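Local coordinates for dipeptide transport protein DPPA (PDB 1HI9) that hydrolyses N-terminal residues from peptides containing D-amino acids, as a zinc-dependent, self-compartmentalizing decameric aminopeptidase, at residues A[5-10]-A[99-104]; A[11-16]-A[32-37]; A[105-110]-A[119-124]; A[113-118]-A[131-136]; A[152-157]-A[174-179]. All blocks are in the same frame, centred on the assembly; numbering follows the deposited sequence.

Interaction 1. Residues A[5-10]-A[99-104]. With ZN (zinc ion), chain F; ZN (zinc ion), chain G.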
# COMPACT_ATOMS: atom_id res chain seq x y z
N MET A 5 2.64 -4.63 -41.98
CA MET A 5 3.27 -3.69 -41.07
C MET A 5 3.47 -4.24 -39.66
O MET A 5 2.55 -4.76 -39.05
CB MET A 5 2.46 -2.40 -40.97
CG MET A 5 2.80 -1.36 -42.02
SD MET A 5 1.87 0.18 -41.80
CE MET A 5 2.54 0.80 -40.28
N SER A 6 4.70 -4.13 -39.17
CA SER A 6 5.03 -4.57 -37.82
C SER A 6 5.40 -3.29 -37.10
O SER A 6 6.35 -2.60 -37.49
CB SER A 6 6.22 -5.52 -37.83
OG SER A 6 6.61 -5.84 -36.51
N VAL A 7 4.64 -2.95 -36.06
CA VAL A 7 4.91 -1.72 -35.33
C VAL A 7 5.36 -1.93 -33.88
O VAL A 7 4.62 -2.47 -33.06
CB VAL A 7 3.67 -0.80 -35.30
CG1 VAL A 7 4.06 0.58 -34.80
CG2 VAL A 7 3.05 -0.71 -36.68
N ASP A 8 6.59 -1.50 -33.59
CA ASP A 8 7.15 -1.58 -32.25
C ASP A 8 7.02 -0.18 -31.65
O ASP A 8 6.53 0.74 -32.32
CB ASP A 8 8.63 -1.99 -32.33
CG ASP A 8 9.07 -2.79 -31.12
OD1 ASP A 8 8.30 -2.90 -30.15
OD2 ASP A 8 10.21 -3.31 -31.14
N MET A 9 7.46 0.00 -30.41
CA MET A 9 7.34 1.31 -29.76
C MET A 9 8.61 2.10 -29.47
O MET A 9 8.62 3.32 -29.62
CB MET A 9 6.60 1.17 -28.43
CG MET A 9 5.19 1.70 -28.45
SD MET A 9 4.50 1.77 -26.82
CE MET A 9 4.03 3.46 -26.72
N GLU A 10 9.66 1.42 -29.02
CA GLU A 10 10.90 2.10 -28.65
C GLU A 10 11.45 3.03 -29.72
O GLU A 10 12.07 4.05 -29.41
CB GLU A 10 11.97 1.09 -28.25
CG GLU A 10 11.69 0.36 -26.95
CD GLU A 10 10.73 -0.80 -27.11
OE1 GLU A 10 10.25 -1.02 -28.24
OE2 GLU A 10 10.46 -1.50 -26.11
N LEU A 99 6.86 -3.64 -43.82
CA LEU A 99 7.30 -2.34 -43.33
C LEU A 99 7.44 -2.41 -41.81
O LEU A 99 6.46 -2.65 -41.10
CB LEU A 99 6.29 -1.27 -43.73
CG LEU A 99 6.72 0.20 -43.70
CD1 LEU A 99 5.61 1.08 -44.29
CD2 LEU A 99 7.02 0.62 -42.28
N PHE A 100 8.66 -2.20 -41.31
CA PHE A 100 8.91 -2.23 -39.87
C PHE A 100 8.91 -0.79 -39.36
O PHE A 100 9.69 0.03 -39.83
CB PHE A 100 10.27 -2.89 -39.58
CG PHE A 100 10.34 -4.34 -39.97
CD1 PHE A 100 11.53 -5.05 -39.84
CD2 PHE A 100 9.23 -5.01 -40.46
CE1 PHE A 100 11.61 -6.39 -40.17
CE2 PHE A 100 9.31 -6.36 -40.79
CZ PHE A 100 10.50 -7.04 -40.65
N LEU A 101 8.03 -0.51 -38.40
CA LEU A 101 7.89 0.84 -37.83
C LEU A 101 8.20 0.90 -36.35
O LEU A 101 7.85 -0.01 -35.60
CB LEU A 101 6.45 1.33 -38.05
CG LEU A 101 6.20 2.76 -38.52
CD1 LEU A 101 4.70 3.01 -38.46
CD2 LEU A 101 6.93 3.78 -37.67
N GLY A 102 8.83 1.99 -35.92
CA GLY A 102 9.16 2.15 -34.52
C GLY A 102 10.16 1.13 -34.01
O GLY A 102 10.14 0.77 -32.84
N TYR A 103 11.03 0.66 -34.90
CA TYR A 103 12.04 -0.30 -34.49
C TYR A 103 13.22 0.35 -33.78
O TYR A 103 13.43 1.56 -33.83
CB TYR A 103 12.51 -1.11 -35.70
CG TYR A 103 11.66 -2.34 -35.94
CD1 TYR A 103 10.27 -2.26 -35.98
CD2 TYR A 103 12.24 -3.59 -36.11
CE1 TYR A 103 9.48 -3.39 -36.17
CE2 TYR A 103 11.46 -4.73 -36.31
CZ TYR A 103 10.09 -4.63 -36.33
OH TYR A 103 9.34 -5.76 -36.50
N HIS A 104 13.98 -0.50 -33.09
CA HIS A 104 15.13 -0.05 -32.32
C HIS A 104 16.32 -0.95 -32.57
O HIS A 104 16.19 -1.99 -33.18
CB HIS A 104 14.78 -0.08 -30.82
CG HIS A 104 14.22 -1.39 -30.37
ND1 HIS A 104 15.02 -2.50 -30.15
CD2 HIS A 104 12.95 -1.80 -30.17
CE1 HIS A 104 14.26 -3.53 -29.82
NE2 HIS A 104 13.00 -3.13 -29.82
ZN ZN F . 11.47 -4.27 -29.90
ZN ZN G . 9.22 -3.06 -28.07
O HOH W 1 10.65 -5.17 -28.19
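Met5, Ser6 and Val7 run parallel beside Leu99, Phe100 and Leu101, the two short strand axes 4.8 Å apart at closest approach and 15° from exact alignment. Backbone bonds join Ser6 N to Leu99 O, Leu101 N to Ser6 O and Asp8 N to Leu101 O. Met5, Val7, Leu99 and Leu101 share one face of the sheet. There the bent Met5 side chain brings CE to within 3.6 Å of Leu101 CD1.

On the face of Ser6 and Phe100, Ser6 OG meets Tyr103 OH, back from beyond the corner at Gly102, in a 2.7 Å hydrogen bond. The serine oxygen lies in the plane of the tyrosine ring, at its edge. Ser6 OG also bonds to Ser59 and Met87 O, and Tyr103 OH to Asn137, so both buried hydroxyls are satisfied.

Past the strand ends the side chains build a two-zinc site. The Asp8 carboxylate bridges the metals. Its OD2 binds the zinc of chain F at 2.0 Å, and its OD1 the zinc of chain G at 2.3 Å. With CG between the backbone N and the carbonyl carbon (chi1 52°), His104 turns NE2 onto the first zinc at 1.9 Å. Glu10 OE1 holds the second zinc at 2.3 Å, with OE2 a longer bond, and water 1 binds both metals. Glu133 completes the first site and His60 the second.

Strand 53-58 flanks strand 2-7, and strand 148-152 flanks strand 97-103. Helix 28-48 packs on the Met5, Val7 and Leu101 face, and helix 133-143 on Phe100 and Tyr103.

Interaction 2. Residues A[11-16]-A[32-37]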
# COMPACT_ATOMS: atom_id res chain seq x y z
N GLY A 11 11.24 2.67 -30.97
CA GLY A 11 11.74 3.49 -32.06
C GLY A 11 10.77 4.56 -32.53
O GLY A 11 11.10 5.33 -33.43
N ILE A 12 9.58 4.63 -31.94
CA ILE A 12 8.62 5.64 -32.34
C ILE A 12 9.23 7.01 -32.10
O ILE A 12 10.04 7.21 -31.18
CB ILE A 12 7.31 5.52 -31.55
CG1 ILE A 12 6.61 4.22 -31.93
CG2 ILE A 12 6.41 6.71 -31.83
CD1 ILE A 12 6.29 4.10 -33.40
N SER A 13 8.83 7.97 -32.93
CA SER A 13 9.38 9.30 -32.82
C SER A 13 8.97 10.03 -31.55
O SER A 13 7.89 9.82 -31.03
CB SER A 13 9.00 10.12 -34.04
OG SER A 13 7.61 10.14 -34.20
N GLY A 14 9.87 10.88 -31.05
CA GLY A 14 9.60 11.65 -29.85
C GLY A 14 9.77 10.92 -28.53
O GLY A 14 9.90 11.56 -27.49
N LEU A 15 9.77 9.59 -28.55
CA LEU A 15 9.90 8.82 -27.31
C LEU A 15 11.37 8.62 -26.89
O LEU A 15 12.13 7.94 -27.56
CB LEU A 15 9.20 7.46 -27.47
CG LEU A 15 7.84 7.50 -28.20
CD1 LEU A 15 7.15 6.14 -28.07
CD2 LEU A 15 6.96 8.60 -27.63
N PRO A 16 11.77 9.22 -25.75
CA PRO A 16 13.14 9.11 -25.25
C PRO A 16 13.44 7.96 -24.30
O PRO A 16 14.55 7.43 -24.29
CB PRO A 16 13.36 10.45 -24.58
CG PRO A 16 12.02 10.69 -23.96
CD PRO A 16 11.05 10.30 -25.07
N ARG A 32 1.31 5.77 -26.70
CA ARG A 32 0.51 4.98 -27.63
C ARG A 32 -0.29 5.85 -28.58
O ARG A 32 -0.67 5.41 -29.66
CB ARG A 32 -0.40 4.02 -26.87
CG ARG A 32 -1.50 4.66 -26.07
CD ARG A 32 -2.29 3.59 -25.32
NE ARG A 32 -3.39 4.18 -24.57
CZ ARG A 32 -4.15 3.52 -23.71
NH1 ARG A 32 -3.94 2.23 -23.47
NH2 ARG A 32 -5.13 4.17 -23.08
N LEU A 33 -0.51 7.10 -28.18
CA LEU A 33 -1.24 8.02 -29.03
C LEU A 33 -0.30 8.38 -30.18
O LEU A 33 -0.67 8.30 -31.36
CB LEU A 33 -1.61 9.28 -28.25
CG LEU A 33 -2.90 10.00 -28.68
CD1 LEU A 33 -3.01 11.31 -27.93
CD2 LEU A 33 -2.91 10.25 -30.18
N ILE A 34 0.92 8.77 -29.84
CA ILE A 34 1.91 9.12 -30.85
C ILE A 34 2.19 7.91 -31.76
O ILE A 34 2.30 8.05 -32.98
CB ILE A 34 3.21 9.60 -30.17
CG1 ILE A 34 2.90 10.86 -29.36
CG2 ILE A 34 4.30 9.86 -31.21
CD1 ILE A 34 3.99 11.26 -28.39
N MET A 35 2.28 6.73 -31.15
CA MET A 35 2.54 5.49 -31.88
C MET A 35 1.45 5.22 -32.92
O MET A 35 1.74 4.86 -34.06
CB MET A 35 2.60 4.32 -30.91
CG MET A 35 2.77 2.96 -31.59
SD MET A 35 2.68 1.62 -30.40
CE MET A 35 3.28 0.25 -31.33
N THR A 36 0.19 5.36 -32.51
CA THR A 36 -0.92 5.12 -33.41
C THR A 36 -0.88 6.12 -34.56
O THR A 36 -1.06 5.75 -35.72
CB THR A 36 -2.25 5.23 -32.66
OG1 THR A 36 -2.30 4.23 -31.64
CG2 THR A 36 -3.43 5.03 -33.62
N GLU A 37 -0.62 7.38 -34.25
CA GLU A 37 -0.57 8.39 -35.29
C GLU A 37 0.60 8.18 -36.23
O GLU A 37 0.47 8.40 -37.44
CB GLU A 37 -0.53 9.78 -34.66
CG GLU A 37 -1.83 10.09 -33.94
CD GLU A 37 -1.88 11.47 -33.37
OE1 GLU A 37 -0.96 11.84 -32.60
OE2 GLU A 37 -2.85 12.20 -33.68
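Ile12 and Leu15 meet Ile34 and Met35 through aliphatic groups, with no ring, carboxylate or guanidinium stacked between them. The flat group that takes part is the Ser13-Gly14 peptide, where Ser13 O lies 3.6 Å from Ile34 CG2. No hydrogen bond crosses the contact.

Ile34 is met by three residues of the turn, while Ile12 serves both Ile34 and Met35. The CG2 branch of Ile12 is anti to the backbone N. It comes to 3.8 Å from Ile34 CG2 as the two side chains pass alongside, pointing opposite ways. The other branch serves Met35: Ile12 CG1 lies 4.1 Å from Met35 CG, with the two side chains nearly perpendicular. Leu15 adds a third apolar touch, with CD2 4.1 Å from Ile34 CD1. The Met35 chain is extended throughout, with CG anti to the backbone N (chi1 176°), which carries its far end away to Met9, near the zinc site.

Ser13 OG bonds to Glu38, one turn beyond Ile34 on the same helix. Lys174 also bonds to the backbone of this loop. Ile34 packs as well on Glu69 of a neighbouring subunit.

Residues 12 to 15 form a type II beta turn. Gly14 takes its third position with a positive phi of 80°, as glycine often does there. The turn belongs to the connection between strand 2-7 and helix 28-48, and it folds back on that helix within the beta-alpha-beta crossover to the parallel strand 53-58.

Interaction 3. Residues A[105-110]-A[119-124]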
# COMPACT_ATOMS: atom_id res chain seq x y z
N ALA A 105 17.48 -0.53 -32.07
CA ALA A 105 18.71 -1.27 -32.22
C ALA A 105 18.68 -2.56 -31.41
O ALA A 105 17.99 -2.65 -30.38
CB ALA A 105 19.88 -0.41 -31.79
N ARG A 106 19.44 -3.55 -31.87
CA ARG A 106 19.52 -4.84 -31.18
C ARG A 106 20.32 -4.68 -29.89
O ARG A 106 21.05 -3.70 -29.72
CB ARG A 106 20.16 -5.91 -32.10
CG ARG A 106 21.60 -5.61 -32.59
CD ARG A 106 22.05 -6.67 -33.60
NE ARG A 106 23.33 -6.38 -34.25
CZ ARG A 106 24.53 -6.71 -33.77
NH1 ARG A 106 24.64 -7.36 -32.62
NH2 ARG A 106 25.61 -6.38 -34.46
N ALA A 107 20.18 -5.64 -28.99
CA ALA A 107 20.87 -5.61 -27.70
C ALA A 107 22.39 -5.48 -27.81
O ALA A 107 22.99 -5.89 -28.80
CB ALA A 107 20.53 -6.87 -26.92
N SER A 108 22.99 -4.89 -26.78
CA SER A 108 24.43 -4.73 -26.71
C SER A 108 25.05 -3.75 -27.70
O SER A 108 26.27 -3.72 -27.85
CB SER A 108 25.08 -6.11 -26.87
OG SER A 108 24.54 -7.04 -25.94
N THR A 109 24.24 -2.95 -28.39
CA THR A 109 24.79 -1.98 -29.33
C THR A 109 24.23 -0.58 -29.06
O THR A 109 23.23 -0.42 -28.34
CB THR A 109 24.48 -2.37 -30.79
OG1 THR A 109 23.07 -2.22 -31.04
CG2 THR A 109 24.86 -3.83 -31.05
N PRO A 110 24.86 0.47 -29.63
CA PRO A 110 24.40 1.85 -29.44
C PRO A 110 22.98 1.98 -29.98
O PRO A 110 22.61 1.30 -30.93
CB PRO A 110 25.39 2.65 -30.28
CG PRO A 110 26.64 1.82 -30.22
CD PRO A 110 26.11 0.44 -30.42
N PHE A 119 15.01 -8.21 -21.82
CA PHE A 119 16.21 -7.57 -21.28
C PHE A 119 17.35 -8.57 -21.14
O PHE A 119 18.52 -8.21 -21.25
CB PHE A 119 15.91 -6.95 -19.91
CG PHE A 119 14.96 -5.78 -19.97
CD1 PHE A 119 13.91 -5.67 -19.05
CD2 PHE A 119 15.12 -4.78 -20.92
CE1 PHE A 119 13.03 -4.59 -19.08
CE2 PHE A 119 14.25 -3.69 -20.98
CZ PHE A 119 13.20 -3.59 -20.05
N GLY A 120 16.99 -9.83 -20.92
CA GLY A 120 18.00 -10.86 -20.74
C GLY A 120 18.87 -11.30 -21.90
O GLY A 120 19.88 -11.97 -21.68
N VAL A 121 18.52 -10.97 -23.14
CA VAL A 121 19.36 -11.43 -24.23
C VAL A 121 20.41 -10.41 -24.63
O VAL A 121 20.16 -9.20 -24.65
CB VAL A 121 18.56 -11.81 -25.50
CG1 VAL A 121 17.35 -12.64 -25.13
CG2 VAL A 121 18.17 -10.57 -26.26
N ARG A 122 21.61 -10.90 -24.94
CA ARG A 122 22.68 -10.03 -25.37
C ARG A 122 22.80 -10.08 -26.88
O ARG A 122 23.04 -9.05 -27.51
CB ARG A 122 24.00 -10.43 -24.73
CG ARG A 122 24.26 -9.73 -23.41
CD ARG A 122 25.57 -10.17 -22.85
NE ARG A 122 26.70 -9.93 -23.75
CZ ARG A 122 27.30 -8.76 -23.92
NH1 ARG A 122 26.88 -7.70 -23.24
NH2 ARG A 122 28.33 -8.65 -24.73
N HIS A 123 22.64 -11.27 -27.45
CA HIS A 123 22.72 -11.44 -28.90
C HIS A 123 21.87 -12.61 -29.40
O HIS A 123 21.68 -13.61 -28.70
CB HIS A 123 24.17 -11.71 -29.36
CG HIS A 123 25.10 -10.55 -29.18
ND1 HIS A 123 26.12 -10.56 -28.25
CD2 HIS A 123 25.16 -9.35 -29.80
CE1 HIS A 123 26.76 -9.40 -28.30
NE2 HIS A 123 26.20 -8.65 -29.23
N PHE A 124 21.37 -12.46 -30.61
CA PHE A 124 20.61 -13.49 -31.30
C PHE A 124 21.51 -13.87 -32.48
O PHE A 124 22.17 -13.01 -33.06
CB PHE A 124 19.30 -12.93 -31.86
CG PHE A 124 18.15 -12.94 -30.88
CD1 PHE A 124 17.06 -12.08 -31.06
CD2 PHE A 124 18.14 -13.83 -29.81
CE1 PHE A 124 15.98 -12.10 -30.18
CE2 PHE A 124 17.07 -13.85 -28.93
CZ PHE A 124 15.99 -12.99 -29.11
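Ala107 and Ser108, in the middle of a type II beta turn from Arg106 to Thr109, meet the start of strand 121-126. There Arg122 and His123 both face Glu222 and form a classic beta bulge.

One hydrogen bond crosses the contact. Ser108 OG donates to Arg122 O at 3.0 Å. The hydroxyl comes in far off the C=O direction, with a C=O...donor angle of 113°, and sits 25° off the carbonyl plane. Within the turn, Thr109 OG1 donates to Arg106 O at 2.8 Å and ties the ends together.

The same serine oxygen touches two flat groups. It lies over one face of the Arg122 guanidinium, toward its rim, and also over one face of the His123 ring. The Arg122 guanidinium is held by other partners: its NE forms a salt bridge with Glu222, and NH1 makes weak hydrogen bonds to Ala224 and Thr245 of a neighbouring subunit. Ser108 itself packs on Ala224 of that subunit, so the contact lies at a subunit interface.

Ala107 makes van der Waals touches. Its CB sits against two carbonyls, 3.3 Å from Val121 O and 3.4 Å from Arg122 O. It is 4.4 Å from Val121 CG2.

Arg106 and His123 meet edge to edge. The arginine chain is extended from CG to NE and carries its guanidinium across to the ring, the two planes standing 51° apart. The touching atoms are Arg106 NH1 and His123 CD2, 3.5 Å from each other.

Interaction 4. Residues A[113-118]-A[131-136]. With ZN (zinc ion), chain F.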
# COMPACT_ATOMS: atom_id res chain seq x y z
N MET A 113 17.02 2.77 -26.09
CA MET A 113 16.28 1.60 -25.62
C MET A 113 16.64 0.31 -26.34
O MET A 113 15.78 -0.52 -26.62
CB MET A 113 14.78 1.86 -25.73
CG MET A 113 14.33 3.05 -24.90
SD MET A 113 12.53 3.38 -24.98
CE MET A 113 12.04 2.32 -23.74
N SER A 114 17.92 0.14 -26.63
CA SER A 114 18.40 -1.06 -27.32
C SER A 114 18.15 -2.34 -26.51
O SER A 114 18.38 -2.39 -25.30
CB SER A 114 19.89 -0.93 -27.61
OG SER A 114 20.63 -0.85 -26.41
N HIS A 115 17.68 -3.37 -27.21
CA HIS A 115 17.43 -4.68 -26.60
C HIS A 115 16.91 -5.61 -27.68
O HIS A 115 16.70 -5.17 -28.81
CB HIS A 115 16.40 -4.58 -25.47
CG HIS A 115 15.02 -4.24 -25.95
ND1 HIS A 115 14.67 -2.96 -26.33
CD2 HIS A 115 13.93 -5.00 -26.15
CE1 HIS A 115 13.42 -2.96 -26.75
NE2 HIS A 115 12.94 -4.19 -26.65
N SER A 116 16.72 -6.88 -27.33
CA SER A 116 16.22 -7.89 -28.26
C SER A 116 15.20 -8.80 -27.55
O SER A 116 15.58 -9.72 -26.84
CB SER A 116 17.36 -8.75 -28.80
OG SER A 116 18.28 -7.98 -29.54
N MET A 117 13.92 -8.52 -27.77
CA MET A 117 12.80 -9.26 -27.17
C MET A 117 12.70 -9.10 -25.65
O MET A 117 11.71 -8.56 -25.16
CB MET A 117 12.87 -10.74 -27.54
CG MET A 117 12.65 -11.03 -29.02
SD MET A 117 11.10 -10.34 -29.70
CE MET A 117 9.86 -11.43 -28.98
N ILE A 118 13.70 -9.56 -24.91
CA ILE A 118 13.69 -9.42 -23.46
C ILE A 118 15.00 -8.80 -23.01
O ILE A 118 16.00 -8.86 -23.73
CB ILE A 118 13.53 -10.78 -22.76
CG1 ILE A 118 14.67 -11.70 -23.18
CG2 ILE A 118 12.19 -11.39 -23.13
CD1 ILE A 118 14.78 -12.96 -22.35
N VAL A 131 22.04 -10.81 -35.11
CA VAL A 131 20.78 -10.15 -35.44
C VAL A 131 19.95 -9.85 -34.19
O VAL A 131 20.14 -10.44 -33.12
CB VAL A 131 19.90 -11.00 -36.39
CG1 VAL A 131 20.62 -11.22 -37.70
CG2 VAL A 131 19.55 -12.34 -35.73
N GLY A 132 19.02 -8.91 -34.34
CA GLY A 132 18.14 -8.56 -33.24
C GLY A 132 16.74 -8.83 -33.74
O GLY A 132 16.54 -9.65 -34.64
N GLU A 133 15.76 -8.14 -33.16
CA GLU A 133 14.37 -8.30 -33.58
C GLU A 133 14.26 -8.02 -35.07
O GLU A 133 13.59 -8.75 -35.81
CB GLU A 133 13.47 -7.32 -32.81
CG GLU A 133 13.25 -7.69 -31.36
CD GLU A 133 12.67 -6.55 -30.54
OE1 GLU A 133 11.77 -5.85 -31.05
OE2 GLU A 133 13.11 -6.37 -29.39
N LEU A 134 14.92 -6.96 -35.50
CA LEU A 134 14.90 -6.55 -36.90
C LEU A 134 15.34 -7.69 -37.81
O LEU A 134 14.65 -8.03 -38.77
CB LEU A 134 15.82 -5.35 -37.08
CG LEU A 134 15.61 -4.53 -38.34
CD1 LEU A 134 16.19 -3.13 -38.12
CD2 LEU A 134 16.27 -5.23 -39.51
N GLY A 135 16.48 -8.29 -37.49
CA GLY A 135 17.01 -9.37 -38.28
C GLY A 135 16.13 -10.60 -38.27
O GLY A 135 15.81 -11.13 -39.32
N LEU A 136 15.75 -11.06 -37.08
CA LEU A 136 14.90 -12.24 -37.00
C LEU A 136 13.60 -12.04 -37.78
O LEU A 136 13.17 -12.94 -38.50
CB LEU A 136 14.57 -12.58 -35.55
CG LEU A 136 15.64 -13.27 -34.70
CD1 LEU A 136 15.05 -13.58 -33.31
CD2 LEU A 136 16.10 -14.56 -35.38
ZN ZN F . 11.47 -4.27 -29.90
O HOH W 1 10.65 -5.17 -28.19
O HOH W 2 20.45 -9.47 -30.32
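Gly132 touches Ser116 at the start of helix 133-143, and Val131 just before it is joined to Ser116 through water 2. That water donates to Val131 O and is hydrogen-bonded to Ser116 OG at 2.7 Å. The hydroxyl also accepts from Ala107 N. Gly132 is the N-cap residue, and its CA lies 3.7 Å from Ser116 OG.

Glu133 follows in the first turn of the helix and carries the contact. Its chain is extended beyond CG. It passes Met117, whose SD lies 3.8 Å from Glu133 CG. Glu133 OE1 binds the zinc of chain F at 2.0 Å, and OE2 makes a longer metal bond at 2.7 Å. Met117 N donates to OE2 at 2.8 Å, almost straight (173°), on the anti side and 29° out of the carboxylate plane. This bond helps fix the rotation of the carboxylate. OE2 also accepts from water 1.

His115, assigned as the active-site nucleophile, reaches the same water with NE2 at 2.9 Å. Its ND1 donates to Met113 O, nearly in the ring plane, which holds the ring in place. The ring stacks on that of His104. Without the imidazole, as with an alanine here, water 1 is likely to lose a hydrogen-bonding partner and His104 its stacked ring.

Water 1 bridges the two zinc ions and is hydrogen-bonded to His115 and Glu133. A metal-bound water held by two side chains as well is consistent with the hydrolytic centre of a zinc peptidase.

Interaction 5. Residues A[152-157]-A[174-179]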
# COMPACT_ATOMS: atom_id res chain seq x y z
N ALA A 152 11.64 1.93 -40.11
CA ALA A 152 11.68 3.23 -39.47
C ALA A 152 11.97 3.08 -37.98
O ALA A 152 11.58 2.09 -37.35
CB ALA A 152 10.36 3.95 -39.66
N GLY A 153 12.66 4.07 -37.43
CA GLY A 153 13.01 4.04 -36.02
C GLY A 153 14.08 5.09 -35.79
O GLY A 153 14.05 6.14 -36.43
N ASP A 154 15.01 4.84 -34.88
CA ASP A 154 16.07 5.80 -34.63
C ASP A 154 17.17 5.60 -35.69
O ASP A 154 17.08 4.70 -36.52
CB ASP A 154 16.66 5.60 -33.23
CG ASP A 154 17.53 4.35 -33.12
OD1 ASP A 154 17.12 3.28 -33.59
OD2 ASP A 154 18.62 4.45 -32.54
N ASP A 155 18.19 6.45 -35.65
CA ASP A 155 19.27 6.37 -36.61
C ASP A 155 20.02 5.05 -36.51
O ASP A 155 20.47 4.54 -37.52
CB ASP A 155 20.24 7.54 -36.42
CG ASP A 155 20.93 7.52 -35.05
OD1 ASP A 155 20.23 7.42 -34.01
OD2 ASP A 155 22.18 7.63 -35.03
N ARG A 156 20.15 4.49 -35.30
CA ARG A 156 20.87 3.23 -35.15
C ARG A 156 20.12 2.03 -35.72
O ARG A 156 20.73 1.09 -36.23
CB ARG A 156 21.19 2.94 -33.67
CG ARG A 156 22.02 4.01 -32.97
CD ARG A 156 23.20 4.55 -33.79
NE ARG A 156 24.20 3.56 -34.13
CZ ARG A 156 25.52 3.72 -34.08
NH1 ARG A 156 26.08 4.87 -33.70
NH2 ARG A 156 26.28 2.71 -34.46
N ALA A 157 18.79 2.05 -35.63
CA ALA A 157 17.99 0.95 -36.16
C ALA A 157 18.06 1.02 -37.67
O ALA A 157 18.09 -0.01 -38.35
CB ALA A 157 16.53 1.08 -35.70
N LYS A 174 14.38 9.91 -35.33
CA LYS A 174 15.07 10.53 -34.21
C LYS A 174 16.53 10.08 -34.16
O LYS A 174 16.88 9.03 -34.69
CB LYS A 174 14.36 10.20 -32.89
CG LYS A 174 14.17 8.72 -32.62
CD LYS A 174 13.39 8.48 -31.35
CE LYS A 174 13.07 6.99 -31.16
NZ LYS A 174 12.24 6.71 -29.94
N GLN A 175 17.37 10.89 -33.53
CA GLN A 175 18.79 10.59 -33.40
C GLN A 175 19.12 10.15 -31.98
O GLN A 175 18.75 10.81 -31.01
CB GLN A 175 19.63 11.83 -33.71
CG GLN A 175 19.46 12.37 -35.11
CD GLN A 175 19.99 11.44 -36.17
OE1 GLN A 175 21.14 10.98 -36.09
NE2 GLN A 175 19.17 11.15 -37.18
N THR A 176 19.82 9.02 -31.86
CA THR A 176 20.19 8.49 -30.55
C THR A 176 21.38 9.24 -29.93
O THR A 176 22.39 9.46 -30.59
CB THR A 176 20.56 7.00 -30.66
OG1 THR A 176 19.37 6.23 -30.88
CG2 THR A 176 21.28 6.52 -29.41
N ILE A 177 21.23 9.64 -28.67
CA ILE A 177 22.30 10.31 -27.94
C ILE A 177 22.81 9.35 -26.85
O ILE A 177 24.01 9.29 -26.57
CB ILE A 177 21.82 11.64 -27.32
CG1 ILE A 177 21.47 12.63 -28.45
CG2 ILE A 177 22.90 12.23 -26.41
CD1 ILE A 177 20.91 13.97 -27.96
N SER A 178 21.89 8.60 -26.24
CA SER A 178 22.21 7.61 -25.21
C SER A 178 21.10 6.55 -25.25
O SER A 178 20.17 6.65 -26.05
CB SER A 178 22.28 8.23 -23.82
OG SER A 178 21.01 8.31 -23.21
N ARG A 179 21.20 5.55 -24.39
CA ARG A 179 20.18 4.51 -24.39
C ARG A 179 18.83 5.07 -23.90
O ARG A 179 17.79 4.44 -24.10
CB ARG A 179 20.62 3.33 -23.52
CG ARG A 179 19.77 2.07 -23.68
CD ARG A 179 20.58 0.87 -23.26
NE ARG A 179 19.83 -0.37 -23.32
CZ ARG A 179 19.01 -0.79 -22.36
NH1 ARG A 179 18.83 -0.05 -21.28
NH2 ARG A 179 18.38 -1.96 -22.48
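Asp154 and Asp155 meet Lys174, Gln175 and Thr176 where helix 155-162 begins beside the end of strand 169-176.

Thr176 is gripped twice. Its OG1 donates to Asp154 OD2 at 2.5 Å, on the anti side and 17° out of the carboxylate plane. Its backbone N donates to Asp155 OD1 at 2.7 Å, coming from above that carboxylate plane. Thr176 OG1 also accepts from Val112 N, so the hydroxyl gives one bond and takes one. The backbone adds a weak bond from Asp155 N to Lys174 O at 3.0 Å.

Asp154 is the N-cap of the helix as well. With CG between the backbone N and the carbonyl carbon (chi1 73°), its carboxylate reaches the first amides of the helix. OD1 accepts from Ala157 N at 2.9 Å, and OD2 takes a weak bond from Arg156 N. One carboxylate thus serves the helix start and the neighbouring strand. Were this residue a leucine, the Ala157 amide would probably lose its side-chain cap and the Thr176 hydroxyl its acceptor.

Lys174 contributes differently. Its CG lies 4.0 Å from Asp154 CB, but its extended chain carries NZ away to the carbonyl oxygens of Glu10, Ile12 and Leu15, which satisfy the amine. Gln175 OE1 lies 3.6 Å from Asp155 CB, with the amide and carboxylate planes 43° apart.

The contact closes the beta-alpha-beta unit of strand 148-152, helix 155-162 and strand 169-176. It ties the capped start of the helix to the end of the second strand.

How the interactions relate
Interactions 1 and 5 reach the same mixed sheet, their centres 13 Å apart. Interaction 1 lies near its middle, and interaction 2 is nested within the chain loop it closes, with centres 10 Å apart. Lys174 links interaction 5 to the chain of interactions 1 and 2. Interactions 3 and 4 follow along the chain with alternating segments, centres 6 Å apart, and lead toward the antiparallel sheet. Interaction 5 comes last in sequence. Interactions 1 and 4, centres 11 Å apart, share one zinc and water 1, so the metal site is assembled from distant parts of the chain. Interactions 3 and 5 both touch one neighbouring subunit of the decamer, which encloses the active sites.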